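Local coordinates for beta-microseminoprotein (Homo sapiens, PDB 3IX0) that is a secreted prostate protein of seminal plasma that forms homodimers and interacts with PI16, and probably binds immunoglobulin, at residues C18-L21 / K22-H26; G58-K61 / D62-Q65. All blocks are in the same frame, centred on the assembly; numbering follows the deposited sequence.

Interaction 1: C18-L21 / K22-H26; sequences CMDL and KGNKH
With chi1 at 70°, Asp20 tucks its CG between its own backbone N and carbonyl carbon, which swings the carboxylate across the turn to face Asn24 and His26. Asn24 and His26 both keep CG anti to the carbonyl carbon, and from there the amide and imidazole converge on one oxygen of Asp20. Asp20 OD2 accepts a hydrogen bond from Asn24 ND2 at 3.0 Å through its syn lone pair, the donor's amide plane standing at a right angle to the carboxylate. It accepts a second from His26 NE2 at 2.9 Å. That second bond is nearly straight, lies in the imidazole plane and comes down on OD2 from above the carboxylate plane, the two planes being 58° apart. The other oxygen works on the backbone: OD1 accepts from Asn24 N at 3.0 Å and, weakly, from Lys22 N.

All this sits in a tight beta hairpin. A type I turn runs from Asp20 to Gly23, and Asp20 N bonds to Asn24 O at 3.0 Å. Further along, Cys18 and His26 form a hydrogen-bonded antiparallel pair, with His26 N to Cys18 O at 2.8 Å. Met19 and Lys25 make the non-hydrogen-bonded pair next to it; there Met19 CE rests 3.7 Å from Lys25 CG. Outside the hairpin, Cys18 is disulfide-bonded to Cys42, the His26 ring stacks with Trp32, and Lys22 NZ forms a salt bridge with Asp35.

One carboxylate therefore ties together the turn backbone, an amide and an imidazole. Its negative charge would tend to raise the proton affinity of His26, while the donors around it probably stabilise Asp20 in its ionised form.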
loop_
_atom_site.group_PDB
_atom_site.type_symbol
_atom_site.label_atom_id
_atom_site.label_comp_id
_atom_site.label_asym_id
_atom_site.label_seq_id
_atom_site.Cartn_x
_atom_site.Cartn_y
_atom_site.Cartn_z
ATOM N N CYS B 18 1.327 -18.438 11.374
ATOM C CA CYS B 18 0.306 -18.007 10.426
ATOM C C CYS B 18 0.165 -19.032 9.317
ATOM O O CYS B 18 1.167 -19.487 8.760
ATOM C CB CYS B 18 0.667 -16.647 9.803
ATOM S SG CYS B 18 1.045 -15.331 10.993
ATOM N N MET B 19 -1.073 -19.388 8.988
ATOM C CA MET B 19 -1.322 -20.208 7.809
ATOM C C MET B 19 -1.689 -19.347 6.610
ATOM O O MET B 19 -2.509 -18.436 6.720
ATOM C CB MET B 19 -2.430 -21.230 8.059
ATOM C CG MET B 19 -2.777 -22.025 6.800
ATOM S SD MET B 19 -3.511 -23.650 7.069
ATOM C CE MET B 19 -2.075 -24.597 7.581
ATOM N N ASP B 20 -1.089 -19.638 5.461
ATOM C CA ASP B 20 -1.405 -18.894 4.249
ATOM C C ASP B 20 -2.518 -19.591 3.468
ATOM O O ASP B 20 -3.100 -20.568 3.933
ATOM C CB ASP B 20 -0.156 -18.629 3.383
ATOM C CG ASP B 20 0.397 -19.884 2.715
ATOM O OD1 ASP B 20 -0.351 -20.865 2.565
ATOM O OD2 ASP B 20 1.589 -19.884 2.324
ATOM N N LEU B 21 -2.822 -19.080 2.287
ATOM C CA LEU B 21 -3.952 -19.596 1.533
ATOM C C LEU B 21 -3.643 -20.966 0.917
ATOM O O LEU B 21 -4.545 -21.780 0.725
ATOM C CB LEU B 21 -4.401 -18.574 0.477
ATOM C CG LEU B 21 -4.904 -17.239 1.053
ATOM C CD1 LEU B 21 -5.240 -16.232 -0.050
ATOM C CD2 LEU B 21 -6.104 -17.458 1.968
ATOM N N LYS B 22 -2.368 -21.228 0.641
ATOM C CA LYS B 22 -1.955 -22.496 0.035
ATOM C C LYS B 22 -1.531 -23.578 1.037
ATOM O O LYS B 22 -0.856 -24.541 0.668
ATOM C CB LYS B 22 -0.840 -22.261 -0.986
ATOM C CG LYS B 22 -1.279 -21.384 -2.140
ATOM C CD LYS B 22 -0.244 -21.295 -3.249
ATOM C CE LYS B 22 -0.698 -20.293 -4.306
ATOM N NZ LYS B 22 0.166 -20.274 -5.521
ATOM N N GLY B 23 -1.919 -23.422 2.299
ATOM C CA GLY B 23 -1.607 -24.416 3.308
ATOM C C GLY B 23 -0.210 -24.442 3.921
ATOM O O GLY B 23 0.115 -25.393 4.629
ATOM N N ASN B 24 0.617 -23.433 3.660
ATOM C CA ASN B 24 1.904 -23.322 4.341
ATOM C C ASN B 24 1.796 -22.575 5.675
ATOM O O ASN B 24 1.157 -21.528 5.773
ATOM C CB ASN B 24 2.964 -22.622 3.470
ATOM C CG ASN B 24 3.067 -23.200 2.071
ATOM O OD1 ASN B 24 3.603 -24.299 1.861
ATOM N ND2 ASN B 24 2.587 -22.433 1.091
ATOM N N LYS B 25 2.446 -23.101 6.699
ATOM C CA LYS B 25 2.551 -22.394 7.961
ATOM C C LYS B 25 3.856 -21.630 8.015
ATOM O O LYS B 25 4.913 -22.119 7.582
ATOM C CB LYS B 25 2.474 -23.360 9.149
ATOM C CG LYS B 25 1.129 -24.035 9.291
ATOM C CD LYS B 25 1.120 -25.021 10.431
ATOM C CE LYS B 25 1.674 -26.366 9.997
ATOM N NZ LYS B 25 1.420 -27.414 11.026
ATOM N N HIS B 26 3.774 -20.433 8.576
ATOM C CA HIS B 26 4.904 -19.537 8.640
ATOM C C HIS B 26 5.201 -19.137 10.066
ATOM O O HIS B 26 4.298 -18.925 10.865
ATOM C CB HIS B 26 4.632 -18.281 7.808
ATOM C CG HIS B 26 4.257 -18.573 6.393
ATOM N ND1 HIS B 26 5.149 -18.418 5.346
ATOM C CD2 HIS B 26 3.112 -19.025 5.840
ATOM C CE1 HIS B 26 4.563 -18.754 4.224
ATOM N NE2 HIS B 26 3.318 -19.126 4.485
#

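Interaction 2: G58-K61 / D62-Q65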
loop_
_atom_site.group_PDB
_atom_site.type_symbol
_atom_site.label_atom_id
_atom_site.label_comp_id
_atom_site.label_asym_id
_atom_site.label_seq_id
_atom_site.Cartn_x
_atom_site.Cartn_y
_atom_site.Cartn_z
ATOM N N GLY B 58 0.276 7.065 -15.469
ATOM C CA GLY B 58 0.475 8.274 -16.242
ATOM C C GLY B 58 1.364 8.048 -17.450
ATOM O O GLY B 58 2.583 7.908 -17.334
ATOM N N TYR B 59 0.737 8.021 -18.616
ATOM C CA TYR B 59 1.440 7.892 -19.878
ATOM C C TYR B 59 0.441 8.156 -20.998
ATOM O O TYR B 59 -0.754 8.295 -20.746
ATOM C CB TYR B 59 2.037 6.491 -20.025
ATOM C CG TYR B 59 1.016 5.381 -19.878
ATOM C CD1 TYR B 59 0.319 4.908 -20.977
ATOM C CD2 TYR B 59 0.750 4.804 -18.631
ATOM C CE1 TYR B 59 -0.600 3.895 -20.853
ATOM C CE2 TYR B 59 -0.175 3.785 -18.497
ATOM C CZ TYR B 59 -0.849 3.335 -19.609
ATOM O OH TYR B 59 -1.779 2.333 -19.500
ATOM N N ASP B 60 0.945 8.202 -22.225
ATOM C CA ASP B 60 0.145 8.446 -23.418
ATOM C C ASP B 60 -0.714 7.237 -23.775
ATOM O O ASP B 60 -0.243 6.306 -24.434
ATOM C CB ASP B 60 1.096 8.740 -24.572
ATOM C CG ASP B 60 0.378 9.082 -25.862
ATOM O OD1 ASP B 60 -0.832 8.789 -26.022
ATOM O OD2 ASP B 60 1.054 9.638 -26.730
ATOM N N LYS B 61 -1.975 7.263 -23.356
ATOM C CA LYS B 61 -2.852 6.116 -23.532
ATOM C C LYS B 61 -3.285 5.932 -24.978
ATOM O O LYS B 61 -3.726 4.849 -25.362
ATOM C CB LYS B 61 -4.067 6.211 -22.610
ATOM C CG LYS B 61 -3.727 5.965 -21.140
ATOM C CD LYS B 61 -4.941 5.503 -20.348
ATOM C CE LYS B 61 -4.587 5.309 -18.887
ATOM N NZ LYS B 61 -3.760 6.444 -18.387
ATOM N N ASP B 62 -3.152 6.987 -25.777
ATOM C CA ASP B 62 -3.461 6.888 -27.198
ATOM C C ASP B 62 -2.463 6.013 -27.926
ATOM O O ASP B 62 -2.839 5.092 -28.632
ATOM C CB ASP B 62 -3.470 8.268 -27.841
ATOM C CG ASP B 62 -4.495 9.170 -27.225
ATOM O OD1 ASP B 62 -5.660 8.726 -27.073
ATOM O OD2 ASP B 62 -4.126 10.310 -26.873
ATOM N N ASN B 63 -1.186 6.304 -27.743
ATOM C CA ASN B 63 -0.153 5.637 -28.517
ATOM C C ASN B 63 0.570 4.487 -27.797
ATOM O O ASN B 63 1.299 3.725 -28.429
ATOM C CB ASN B 63 0.843 6.678 -29.013
ATOM C CG ASN B 63 0.187 7.730 -29.876
ATOM O OD1 ASN B 63 -0.392 7.413 -30.915
ATOM N ND2 ASN B 63 0.265 8.994 -29.451
ATOM N N CYS B 64 0.332 4.354 -26.491
ATOM C CA CYS B 64 1.051 3.398 -25.663
ATOM C C CYS B 64 0.101 2.537 -24.848
ATOM O O CYS B 64 -1.005 2.944 -24.529
ATOM C CB CYS B 64 1.991 4.125 -24.690
ATOM S SG CYS B 64 3.192 5.228 -25.447
ATOM N N GLN B 65 0.552 1.350 -24.481
ATOM C CA GLN B 65 -0.248 0.474 -23.667
ATOM C C GLN B 65 0.640 -0.116 -22.572
ATOM O O GLN B 65 1.859 -0.208 -22.731
ATOM C CB GLN B 65 -0.857 -0.656 -24.523
ATOM C CG GLN B 65 0.162 -1.647 -25.048
ATOM C CD GLN B 65 -0.433 -2.682 -26.017
ATOM O OE1 GLN B 65 -1.586 -3.084 -25.894
ATOM N NE2 GLN B 65 0.377 -3.124 -26.968
#
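Asp60 and Asn63 meet at an angle, the carboxylate and amide planes turned 72° apart. Asn63 ND2 donates to Asp60 OD2 at 2.9 Å, arriving on the syn side but 28° out of the carboxylate plane, while OD2 lies close to the plane of the amide. The other oxygen turns to the main chain: Asn63 N reaches Asp60 OD1 at 3.0 Å from well above the carboxylate, and Asp62 N adds a weak bond to the same atom. With chi1 at -177°, Asp60 carries its CG opposite its own nitrogen, and this sends the carboxylate forward toward the backbone NH groups of Asp62 and Asn63. Asp60 O closes the loop by accepting from Cys64 N at 2.9 Å.

The Tyr59 ring lies beside the start of strand 64-69, at Cys64. Its CD1 lies 4.1 Å from Cys64 CB, and the ring edge faces Cys64 O. Cys64 is further fixed by its disulfide to Cys87, and Lys80 NZ of the same chain bonds to the carbonyls of Lys61 and Asp62.

Putting an alanine at Asp60 would probably cost the backbone NH groups of Asp62 and Asn63 their shared acceptor and set the Asn63 amide free to turn.

The loop leading into the strand is thus folded round a single acid. Asp62 OD2 stands 3.7 Å from Asp60 OD1, a proximity of like charges that the NH donors on Asp60 probably help to offset.

Overall arrangement
Interactions 1 and 2 come one after the other along the chain and lie on opposite sides of its centre, their own centres about 39 Å apart and their nearest atoms about 26 Å apart, so neither touches the other. Both are local contacts in which one aspartate collects backbone NH groups and an asparagine amide. Residues 18-26 do this in the turn of a beta hairpin; residues 58-65 do it in the loop that leads from strand 55-58 into strand 64-69. Each includes a disulfide cysteine, which ties it to another part of this helix-free chain. Neither is touched by the second chain of the assembly.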